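Local coordinates for protein alpha-amylase (Eisenia fetida, PDB 6M4K) that binds calcium and probably catalyses the endohydrolysis of alpha-1,4-glucosidic linkages in starch-like polysaccharides, with chloride as a likely further cofactor, at residues Y61-R66 against N301-R306; R188-G193 against G215-L220; V268-N273 against A322-I327. All coordinates share one frame; numbering follows the deposited sequence.

Interaction 1: residues Y61-R66 against N301-R306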
loop_
_atom_site.group_PDB
_atom_site.type_symbol
_atom_site.label_atom_id
_atom_site.label_comp_id
_atom_site.label_asym_id
_atom_site.label_seq_id
_atom_site.Cartn_x
_atom_site.Cartn_y
_atom_site.Cartn_z
ATOM N N TYR A 61 -13.903 16.996 -9.011
ATOM C CA TYR A 61 -12.530 16.486 -8.978
ATOM C C TYR A 61 -12.328 15.402 -7.922
ATOM O O TYR A 61 -11.477 15.539 -7.042
ATOM C CB TYR A 61 -11.553 17.650 -8.820
ATOM C CG TYR A 61 -11.861 18.765 -9.808
ATOM C CD1 TYR A 61 -11.507 18.639 -11.144
ATOM C CD2 TYR A 61 -12.532 19.926 -9.414
ATOM C CE1 TYR A 61 -11.779 19.642 -12.065
ATOM C CE2 TYR A 61 -12.812 20.943 -10.332
ATOM C CZ TYR A 61 -12.431 20.789 -11.647
ATOM O OH TYR A 61 -12.702 21.783 -12.575
ATOM N N PRO A 62 -13.098 14.320 -7.983
ATOM C CA PRO A 62 -12.944 13.236 -7.006
ATOM C C PRO A 62 -11.617 12.502 -7.186
ATOM O O PRO A 62 -11.004 12.528 -8.254
ATOM C CB PRO A 62 -14.120 12.315 -7.349
ATOM C CG PRO A 62 -14.284 12.486 -8.831
ATOM C CD PRO A 62 -14.015 13.960 -9.076
ATOM N N TRP A 63 -11.188 11.799 -6.130
ATOM C CA TRP A 63 -9.963 11.006 -6.271
ATOM C C TRP A 63 -10.129 9.937 -7.342
ATOM O O TRP A 63 -9.179 9.643 -8.079
ATOM C CB TRP A 63 -9.552 10.364 -4.936
ATOM C CG TRP A 63 -10.543 9.391 -4.438
ATOM C CD1 TRP A 63 -11.622 9.656 -3.638
ATOM C CD2 TRP A 63 -10.593 7.985 -4.722
ATOM N NE1 TRP A 63 -12.333 8.508 -3.409
ATOM C CE2 TRP A 63 -11.725 7.465 -4.062
ATOM C CE3 TRP A 63 -9.794 7.117 -5.479
ATOM C CZ2 TRP A 63 -12.076 6.117 -4.124
ATOM C CZ3 TRP A 63 -10.148 5.777 -5.550
ATOM C CH2 TRP A 63 -11.276 5.289 -4.871
ATOM N N TRP A 64 -11.330 9.384 -7.482
ATOM C CA TRP A 64 -11.498 8.219 -8.343
ATOM C C TRP A 64 -11.441 8.542 -9.829
ATOM O O TRP A 64 -11.391 7.614 -10.645
ATOM C CB TRP A 64 -12.734 7.403 -7.968
ATOM C CG TRP A 64 -13.999 8.156 -7.730
ATOM C CD1 TRP A 64 -14.583 8.380 -6.513
ATOM C CD2 TRP A 64 -14.880 8.721 -8.710
ATOM N NE1 TRP A 64 -15.763 9.056 -6.673
ATOM C CE2 TRP A 64 -15.970 9.285 -8.007
ATOM C CE3 TRP A 64 -14.860 8.798 -10.104
ATOM C CZ2 TRP A 64 -17.027 9.924 -8.653
ATOM C CZ3 TRP A 64 -15.919 9.453 -10.750
ATOM C CH2 TRP A 64 -16.986 9.995 -10.013
ATOM N N GLN A 65 -11.435 9.824 -10.218
ATOM C CA GLN A 65 -11.245 10.149 -11.628
ATOM C C GLN A 65 -9.923 9.590 -12.153
ATOM O O GLN A 65 -9.809 9.289 -13.348
ATOM C CB GLN A 65 -11.332 11.668 -11.846
ATOM C CG GLN A 65 -10.104 12.404 -11.381
ATOM C CD GLN A 65 -10.212 13.919 -11.487
ATOM O OE1 GLN A 65 -11.208 14.462 -11.991
ATOM N NE2 GLN A 65 -9.182 14.610 -11.014
ATOM N N ARG A 66 -8.931 9.413 -11.272
ATOM C CA ARG A 66 -7.625 8.926 -11.706
ATOM C C ARG A 66 -7.625 7.443 -12.036
ATOM O O ARG A 66 -6.652 6.971 -12.638
ATOM C CB ARG A 66 -6.543 9.264 -10.679
ATOM C CG ARG A 66 -6.370 10.766 -10.536
ATOM C CD ARG A 66 -5.248 11.121 -9.601
ATOM N NE ARG A 66 -3.927 10.902 -10.202
ATOM C CZ ARG A 66 -2.825 11.469 -9.737
ATOM N NH1 ARG A 66 -2.901 12.285 -8.691
ATOM N NH2 ARG A 66 -1.647 11.259 -10.315
ATOM N N ASN A 301 -5.629 0.627 2.567
ATOM C CA ASN A 301 -5.303 1.269 1.300
ATOM C C ASN A 301 -6.323 2.377 1.029
ATOM O O ASN A 301 -7.220 2.648 1.845
ATOM C CB ASN A 301 -5.161 0.257 0.147
ATOM C CG ASN A 301 -6.495 -0.238 -0.386
ATOM O OD1 ASN A 301 -7.551 -0.003 0.211
ATOM N ND2 ASN A 301 -6.454 -0.930 -1.527
ATOM N N HIS A 302 -6.201 3.009 -0.137
ATOM C CA HIS A 302 -7.025 4.178 -0.422
ATOM C C HIS A 302 -8.492 3.806 -0.583
ATOM O O HIS A 302 -9.376 4.626 -0.298
ATOM C CB HIS A 302 -6.480 4.899 -1.661
ATOM C CG HIS A 302 -6.575 4.100 -2.921
ATOM N ND1 HIS A 302 -5.630 3.166 -3.294
ATOM C CD2 HIS A 302 -7.511 4.102 -3.901
ATOM C CE1 HIS A 302 -5.986 2.624 -4.445
ATOM N NE2 HIS A 302 -7.125 3.169 -4.830
ATOM N N ASP A 303 -8.771 2.581 -1.025
ATOM C CA ASP A 303 -10.143 2.126 -1.225
ATOM C C ASP A 303 -10.794 1.742 0.087
ATOM O O ASP A 303 -11.905 2.196 0.396
ATOM C CB ASP A 303 -10.179 0.870 -2.095
ATOM C CG ASP A 303 -9.961 1.145 -3.549
ATOM O OD1 ASP A 303 -10.457 2.175 -4.056
ATOM O OD2 ASP A 303 -9.312 0.292 -4.196
ATOM N N ASN A 304 -10.144 0.878 0.862
ATOM C CA ASN A 304 -10.801 0.365 2.048
ATOM C C ASN A 304 -10.768 1.321 3.228
ATOM O O ASN A 304 -11.578 1.160 4.141
ATOM C CB ASN A 304 -10.381 -1.080 2.371
ATOM C CG ASN A 304 -8.935 -1.211 2.828
ATOM O OD1 ASN A 304 -8.306 -0.245 3.263
ATOM N ND2 ASN A 304 -8.424 -2.446 2.796
ATOM N N GLN A 305 -9.914 2.351 3.212
ATOM C CA GLN A 305 -10.073 3.390 4.231
ATOM C C GLN A 305 -11.325 4.231 3.998
ATOM O O GLN A 305 -11.709 5.005 4.882
ATOM C CB GLN A 305 -8.823 4.282 4.373
ATOM C CG GLN A 305 -8.583 5.234 3.208
ATOM C CD GLN A 305 -7.412 6.205 3.387
ATOM O OE1 GLN A 305 -7.320 7.186 2.639
ATOM N NE2 GLN A 305 -6.533 5.959 4.363
ATOM N N ARG A 306 -11.952 4.098 2.831
ATOM C CA ARG A 306 -13.220 4.736 2.499
ATOM C C ARG A 306 -14.391 3.780 2.637
ATOM O O ARG A 306 -15.488 4.084 2.148
ATOM C CB ARG A 306 -13.174 5.323 1.084
ATOM C CG ARG A 306 -12.308 6.564 1.028
ATOM C CD ARG A 306 -11.839 7.005 -0.374
ATOM N NE ARG A 306 -11.187 8.287 -0.176
ATOM C CZ ARG A 306 -9.969 8.438 0.328
ATOM N NH1 ARG A 306 -9.192 7.378 0.544
ATOM N NH2 ARG A 306 -9.503 9.648 0.584
#

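Interaction 2: residues R188-G193 against G215-L220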
loop_
_atom_site.group_PDB
_atom_site.type_symbol
_atom_site.label_atom_id
_atom_site.label_comp_id
_atom_site.label_asym_id
_atom_site.label_seq_id
_atom_site.Cartn_x
_atom_site.Cartn_y
_atom_site.Cartn_z
ATOM N N ARG A 188 7.734 2.704 -21.597
ATOM C CA ARG A 188 8.156 4.097 -21.608
ATOM C C ARG A 188 8.507 4.546 -20.199
ATOM O O ARG A 188 9.546 5.177 -19.971
ATOM C CB ARG A 188 7.041 4.958 -22.217
ATOM C CG ARG A 188 7.344 6.447 -22.321
ATOM C CD ARG A 188 6.423 7.167 -23.337
ATOM N NE ARG A 188 5.204 6.419 -23.612
ATOM C CZ ARG A 188 4.002 6.751 -23.149
ATOM N NH1 ARG A 188 3.857 7.839 -22.403
ATOM N NH2 ARG A 188 2.948 5.995 -23.427
ATOM N N LEU A 189 7.681 4.152 -19.228
ATOM C CA LEU A 189 7.935 4.542 -17.847
ATOM C C LEU A 189 9.162 3.830 -17.287
ATOM O O LEU A 189 9.982 4.459 -16.600
ATOM C CB LEU A 189 6.688 4.308 -16.997
ATOM C CG LEU A 189 5.654 5.445 -17.013
ATOM C CD1 LEU A 189 5.241 5.882 -18.422
ATOM C CD2 LEU A 189 4.438 5.043 -16.205
ATOM N N ILE A 190 9.324 2.538 -17.589
ATOM C CA ILE A 190 10.534 1.828 -17.183
ATOM C C ILE A 190 11.763 2.523 -17.754
ATOM O O ILE A 190 12.763 2.722 -17.053
ATOM C CB ILE A 190 10.454 0.353 -17.615
ATOM C CG1 ILE A 190 9.410 -0.390 -16.788
ATOM C CG2 ILE A 190 11.813 -0.327 -17.456
ATOM C CD1 ILE A 190 9.059 -1.755 -17.357
ATOM N N GLY A 191 11.681 2.969 -19.012
ATOM C CA GLY A 191 12.826 3.627 -19.617
ATOM C C GLY A 191 13.217 4.912 -18.917
ATOM O O GLY A 191 14.396 5.267 -18.873
ATOM N N TRP A 192 12.243 5.621 -18.348
ATOM C CA TRP A 192 12.533 6.828 -17.583
ATOM C C TRP A 192 13.095 6.541 -16.196
ATOM O O TRP A 192 13.622 7.456 -15.554
ATOM C CB TRP A 192 11.274 7.675 -17.419
ATOM C CG TRP A 192 10.686 8.155 -18.709
ATOM C CD1 TRP A 192 11.278 8.156 -19.944
ATOM C CD2 TRP A 192 9.374 8.696 -18.892
ATOM N NE1 TRP A 192 10.410 8.674 -20.877
ATOM C CE2 TRP A 192 9.235 9.015 -20.256
ATOM C CE3 TRP A 192 8.302 8.950 -18.029
ATOM C CZ2 TRP A 192 8.068 9.571 -20.782
ATOM C CZ3 TRP A 192 7.144 9.502 -18.550
ATOM C CH2 TRP A 192 7.038 9.809 -19.914
ATOM N N GLY A 193 13.004 5.305 -15.715
ATOM C CA GLY A 193 13.535 4.960 -14.407
ATOM C C GLY A 193 12.524 4.419 -13.431
ATOM O O GLY A 193 12.896 4.150 -12.280
ATOM N N GLY A 215 5.402 -10.175 -20.493
ATOM C CA GLY A 215 6.423 -10.719 -21.378
ATOM C C GLY A 215 6.952 -9.729 -22.396
ATOM O O GLY A 215 8.019 -9.958 -22.976
ATOM N N ARG A 216 6.231 -8.632 -22.627
ATOM C CA ARG A 216 6.665 -7.577 -23.529
ATOM C C ARG A 216 7.519 -6.526 -22.837
ATOM O O ARG A 216 8.029 -5.624 -23.504
ATOM C CB ARG A 216 5.449 -6.885 -24.147
ATOM C CG ARG A 216 4.652 -7.731 -25.128
ATOM C CD ARG A 216 3.246 -7.150 -25.273
ATOM N NE ARG A 216 2.587 -7.540 -26.523
ATOM C CZ ARG A 216 2.020 -8.724 -26.752
ATOM N NH1 ARG A 216 2.031 -9.667 -25.822
ATOM N NH2 ARG A 216 1.448 -8.966 -27.928
ATOM N N LEU A 217 7.703 -6.617 -21.524
ATOM C CA LEU A 217 8.372 -5.542 -20.804
ATOM C C LEU A 217 9.881 -5.597 -20.989
ATOM O O LEU A 217 10.481 -6.678 -21.052
ATOM C CB LEU A 217 8.057 -5.609 -19.310
ATOM C CG LEU A 217 6.607 -5.341 -18.918
ATOM C CD1 LEU A 217 6.478 -5.310 -17.394
ATOM C CD2 LEU A 217 6.116 -4.041 -19.518
ATOM N N ASN A 218 10.489 -4.420 -21.073
ATOM C CA ASN A 218 11.932 -4.269 -21.023
ATOM C C ASN A 218 12.415 -4.327 -19.577
ATOM O O ASN A 218 11.657 -4.090 -18.630
ATOM C CB ASN A 218 12.341 -2.927 -21.623
ATOM C CG ASN A 218 11.915 -2.781 -23.070
ATOM O OD1 ASN A 218 11.821 -3.766 -23.805
ATOM N ND2 ASN A 218 11.656 -1.550 -23.485
ATOM N N GLN A 219 13.696 -4.637 -19.412
ATOM C CA GLN A 219 14.271 -4.676 -18.077
ATOM C C GLN A 219 14.583 -3.266 -17.571
ATOM O O GLN A 219 14.533 -2.285 -18.310
ATOM C CB GLN A 219 15.477 -5.616 -18.048
ATOM C CG GLN A 219 15.018 -7.061 -18.284
ATOM C CD GLN A 219 16.084 -8.104 -18.076
ATOM O OE1 GLN A 219 17.161 -8.037 -18.661
ATOM N NE2 GLN A 219 15.777 -9.098 -17.250
ATOM N N LEU A 220 14.910 -3.177 -16.286
ATOM C CA LEU A 220 15.048 -1.884 -15.626
ATOM C C LEU A 220 16.237 -1.093 -16.168
ATOM O O LEU A 220 17.209 -1.648 -16.692
ATOM C CB LEU A 220 15.201 -2.085 -14.117
ATOM C CG LEU A 220 13.979 -2.662 -13.407
ATOM C CD1 LEU A 220 14.260 -2.838 -11.931
ATOM C CD2 LEU A 220 12.765 -1.772 -13.607
#

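Interaction 3: residues V268-N273 against A322-I327. With SO4 (sulfate ion), chain F.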
loop_
_atom_site.group_PDB
_atom_site.type_symbol
_atom_site.label_atom_id
_atom_site.label_comp_id
_atom_site.label_asym_id
_atom_site.label_seq_id
_atom_site.Cartn_x
_atom_site.Cartn_y
_atom_site.Cartn_z
ATOM N N VAL A 268 -8.344 -8.314 14.795
ATOM C CA VAL A 268 -7.653 -8.697 16.021
ATOM C C VAL A 268 -7.449 -7.490 16.927
ATOM O O VAL A 268 -7.783 -7.527 18.118
ATOM C CB VAL A 268 -6.325 -9.412 15.712
ATOM C CG1 VAL A 268 -5.507 -9.555 16.992
ATOM C CG2 VAL A 268 -6.592 -10.790 15.097
ATOM N N VAL A 269 -6.898 -6.402 16.383
ATOM C CA VAL A 269 -6.600 -5.241 17.218
ATOM C C VAL A 269 -7.882 -4.592 17.725
ATOM O O VAL A 269 -7.919 -4.063 18.846
ATOM C CB VAL A 269 -5.665 -4.265 16.477
ATOM C CG1 VAL A 269 -5.478 -2.973 17.267
ATOM C CG2 VAL A 269 -4.320 -4.933 16.238
ATOM N N ARG A 270 -8.947 -4.631 16.930
ATOM C CA ARG A 270 -10.241 -4.128 17.381
ATOM C C ARG A 270 -10.924 -5.065 18.365
ATOM O O ARG A 270 -11.925 -4.666 18.976
ATOM C CB ARG A 270 -11.175 -3.965 16.193
ATOM C CG ARG A 270 -10.837 -2.801 15.263
ATOM C CD ARG A 270 -11.694 -2.874 14.037
ATOM N NE ARG A 270 -11.556 -1.713 13.166
ATOM C CZ ARG A 270 -12.253 -0.588 13.299
ATOM N NH1 ARG A 270 -13.145 -0.460 14.280
ATOM N NH2 ARG A 270 -12.065 0.409 12.447
ATOM N N LYS A 271 -10.435 -6.298 18.509
ATOM C CA LYS A 271 -11.078 -7.319 19.339
ATOM C C LYS A 271 -12.487 -7.633 18.859
ATOM O O LYS A 271 -13.371 -7.937 19.664
ATOM C CB LYS A 271 -11.087 -6.943 20.820
ATOM C CG LYS A 271 -9.740 -6.613 21.377
ATOM C CD LYS A 271 -9.904 -6.078 22.775
ATOM C CE LYS A 271 -8.827 -5.090 23.056
ATOM N NZ LYS A 271 -8.994 -4.378 24.354
ATOM N N ASN A 272 -12.712 -7.540 17.551
ATOM C CA ASN A 272 -14.019 -7.844 16.988
ATOM C C ASN A 272 -14.364 -9.306 17.241
ATOM O O ASN A 272 -13.517 -10.197 17.099
ATOM C CB ASN A 272 -14.027 -7.576 15.482
ATOM C CG ASN A 272 -14.173 -6.102 15.146
ATOM O OD1 ASN A 272 -14.566 -5.298 15.990
ATOM N ND2 ASN A 272 -13.881 -5.746 13.903
ATOM N N ASN A 273 -15.617 -9.542 17.634
ATOM C CA ASN A 273 -16.159 -10.894 17.793
ATOM C C ASN A 273 -15.244 -11.782 18.632
ATOM O O ASN A 273 -14.964 -12.931 18.283
ATOM C CB ASN A 273 -16.477 -11.528 16.442
ATOM C CG ASN A 273 -17.412 -12.709 16.564
ATOM O OD1 ASN A 273 -18.015 -12.929 17.617
ATOM N ND2 ASN A 273 -17.542 -13.476 15.488
ATOM N N ALA A 322 -6.559 6.180 15.245
ATOM C CA ALA A 322 -5.106 6.314 15.184
ATOM C C ALA A 322 -4.391 5.412 16.181
ATOM O O ALA A 322 -3.341 4.836 15.859
ATOM C CB ALA A 322 -4.711 7.775 15.402
ATOM N N ASN A 323 -4.915 5.281 17.402
ATOM C CA ASN A 323 -4.200 4.497 18.403
ATOM C C ASN A 323 -4.139 3.027 18.010
ATOM O O ASN A 323 -3.075 2.401 18.057
ATOM C CB ASN A 323 -4.847 4.664 19.781
ATOM C CG ASN A 323 -3.921 4.262 20.904
ATOM O OD1 ASN A 323 -2.775 4.714 20.971
ATOM N ND2 ASN A 323 -4.401 3.389 21.784
ATOM N N MET A 324 -5.280 2.464 17.617
ATOM C CA MET A 324 -5.305 1.076 17.167
ATOM C C MET A 324 -4.519 0.898 15.874
ATOM O O MET A 324 -3.862 -0.127 15.678
ATOM C CB MET A 324 -6.747 0.643 16.952
ATOM C CG MET A 324 -7.523 0.462 18.250
ATOM S SD MET A 324 -9.136 -0.295 17.971
ATOM C CE MET A 324 -9.969 1.036 17.151
ATOM N N TYR A 325 -4.600 1.874 14.974
ATOM C CA TYR A 325 -3.856 1.812 13.718
ATOM C C TYR A 325 -2.358 1.725 13.959
ATOM O O TYR A 325 -1.651 0.980 13.267
ATOM C CB TYR A 325 -4.173 3.077 12.945
ATOM C CG TYR A 325 -3.686 3.176 11.521
ATOM C CD1 TYR A 325 -4.173 2.337 10.525
ATOM C CD2 TYR A 325 -2.809 4.181 11.149
ATOM C CE1 TYR A 325 -3.764 2.477 9.200
ATOM C CE2 TYR A 325 -2.399 4.326 9.835
ATOM C CZ TYR A 325 -2.872 3.469 8.872
ATOM O OH TYR A 325 -2.470 3.666 7.574
ATOM N N LYS A 326 -1.851 2.476 14.930
ATOM C CA LYS A 326 -0.430 2.405 15.241
ATOM C C LYS A 326 -0.061 1.052 15.831
ATOM O O LYS A 326 1.036 0.541 15.578
ATOM C CB LYS A 326 -0.039 3.529 16.199
ATOM C CG LYS A 326 -0.006 4.894 15.542
ATOM C CD LYS A 326 0.385 5.962 16.545
ATOM C CE LYS A 326 -0.781 6.331 17.428
ATOM N NZ LYS A 326 -0.410 7.445 18.353
ATOM N N ILE A 327 -0.943 0.468 16.647
ATOM C CA ILE A 327 -0.672 -0.863 17.189
ATOM C C ILE A 327 -0.565 -1.884 16.061
ATOM O O ILE A 327 0.377 -2.683 16.004
ATOM C CB ILE A 327 -1.751 -1.260 18.210
ATOM C CG1 ILE A 327 -1.656 -0.368 19.447
ATOM C CG2 ILE A 327 -1.592 -2.728 18.594
ATOM C CD1 ILE A 327 -2.837 -0.532 20.399
HETATM S S SO4 F . -8.561 4.888 18.555
HETATM O O1 SO4 F . -7.893 3.747 17.932
HETATM O O2 SO4 F . -8.926 4.515 19.918
HETATM O O3 SO4 F . -7.631 6.020 18.573
HETATM O O4 SO4 F . -9.752 5.252 17.792
#

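Interaction 1: residues Y61-R66 against N301-R306
Trp-63 reaches across from the long loop after barrel strand 44-47 to His-302, Asp-303 and Arg-306, which follow strand 295-297. Both loops belong to the TIM barrel of this family 13 amylase, and Asn-301 to Asp-303 spell the N-H-D of its conserved region IV. The CB of Trp-63 points at the other loop, and CG sits between the backbone N and the carbonyl carbon (chi1 64°), which carries the indole toward loop 301-306. Along the five-membered ring, CD1 lies 3.7 Å from Arg-306 NE, and NE1 lies 3.4 Å from Arg-306 CD. NE1 gives its proton elsewhere, to Asp-360 O; it and Arg-306 NE, both donors, merely lie side by side. The contact is made by CD and the charged CZ, which stands over the face, 4.6 Å from the ring centroid, a cation-pi contact, with Trp-64 CB against the opposite face. At the far rim, CZ3 approaches the imidazole of His-302 at its edge, 3.5 Å from CD2, the planes lying 76° apart. CH2 nears OD1 of Asp-303, an uncertain approach since that residue has a second conformer. A wide, flat indole suits a place where one side chain offers a face to a cation and a rim to an imidazole. A leucine here would probably leave the guanidinium with Trp-348 but without this indole face, deprive Asp-360 O of its N-H donor and open a gap beside His-302. The imidazole also meets the rings of Phe-23 and Tyr-67, while Trp-348 is the second cation-pi partner of Arg-306. The guanidinium is fixed from within its own loop: NH1 gives to Gln-305 OE1 at 2.8 Å and, nearly in the guanidinium plane, to a lone pair of His-302 O at 2.9 Å.

Interaction 2: residues R188-G193 against G215-L220
The carbonyl O of Ile-190 takes the backbone N of Gly-193 at 2.9 Å, part of the Schellman motif that ends helix 176-192, while the side chain of Ile-190 packs on the loop 215-220. Gly-193 has a phi of 121°, at which a CB would jam against the carbonyl O before it; glycine is needed there. The two branches of Ile-190 overlap at Asn-218 O and part from there. CG2, placed anti to the backbone N (with CG1 beside that N, chi1 -70°), extends to the later residues, 3.5 Å from Gln-219 O and 4.2 Å from Leu-220 CD2. CD1, at the end of the other branch, touches Asn-218 O at 3.7 Å and extends to Leu-217 CD2 at 4.3 Å. A branched aliphatic residue fits because it can lie along an extended backbone and still reach leucines on both flanks. Asn-187, one turn back on the helix, adds the polar tie, its amide bonding to Asn-218 N and Arg-216 O. The contact joins the helix before barrel strand 196-199 to the loop leading to strand 232-235. Its chemistry is methyl against carbonyl and methyl, which implies undirected packing; the register is probably set by the hydrogen bonds of Asn-187.

Interaction 3: residues V268-N273 against A322-I327
Met-324 faces two ways: its side chain lies against Val-269 and Arg-270, while its backbone N, with that of Asn-323, holds a sulfate ion at the start of helix 322-334. The two helices are neighbours on the outside of the TIM barrel; helix 259-270 comes after strand 255-257, and helix 322-334 comes after strand 295-297. Met-324 N gives to sulfate O1 at 2.9 Å, almost straight at 168°, and Asn-323 N gives to O3 at 3.0 Å. First-turn amides have no acceptor within their own helix, and the helix dipole would probably add to their pull on an anion; the sulfate itself is probably from the crystallisation liquor. The methionine chain bends at its last torsion (chi3 -70°), which brings CE back beside the same O1 that Met-324 CG approaches at 3.3 Å. Its sulfur comes alongside the end of the other helix, with SD 4.0 Å from Arg-270 CA. A flexible thioether suits this seam between ion and backbone. Arg-270 meets it with CA and the CG methylene, crossing Met-324 at about a right angle, and not with its charged end, whose NH2 bonds to Ile-316 O. Val-269 supplies the apolar part of the contact through CG1, which, anti to the backbone N (chi1 173°), meets Met-324 CB at 3.8 Å and Ile-327 CG2 at 4.1 Å. Asn-323 has another role, its amide bonding to Asn-490 N and Gly-488 O, while Lys-271 NZ reaches Asn-431 O, so both segments also touch the all-beta C-terminal part. A Schellman turn ends helix 259-270 at Lys-271, whose N bonds to Val-268 O at 2.9 Å, and Val-269 CG1 rests 3.6 Å from Met-324 O.

From the N terminus, residues 61-66 open the widest loop, closed by interaction 1 only when the chain reaches 301-306 after barrel strand 295-297. Nested within it, interaction 2 joins 188-193 to 215-220 and closes a short excursion holding strand 196-199 and helix 207-214. Segment 268-273 starts next, before interaction 1 has closed, and finds its partner 322-327 beyond it; interactions 1 and 3 therefore cross. Interaction 1 ties long loops of the barrel together, interaction 2 joins helix 176-192 to the loop before strand 232-235, and interaction 3 joins two outer helices. The last two lie on opposite sides of the chain's centre, their centres about 40 Å apart. None of the three touches another.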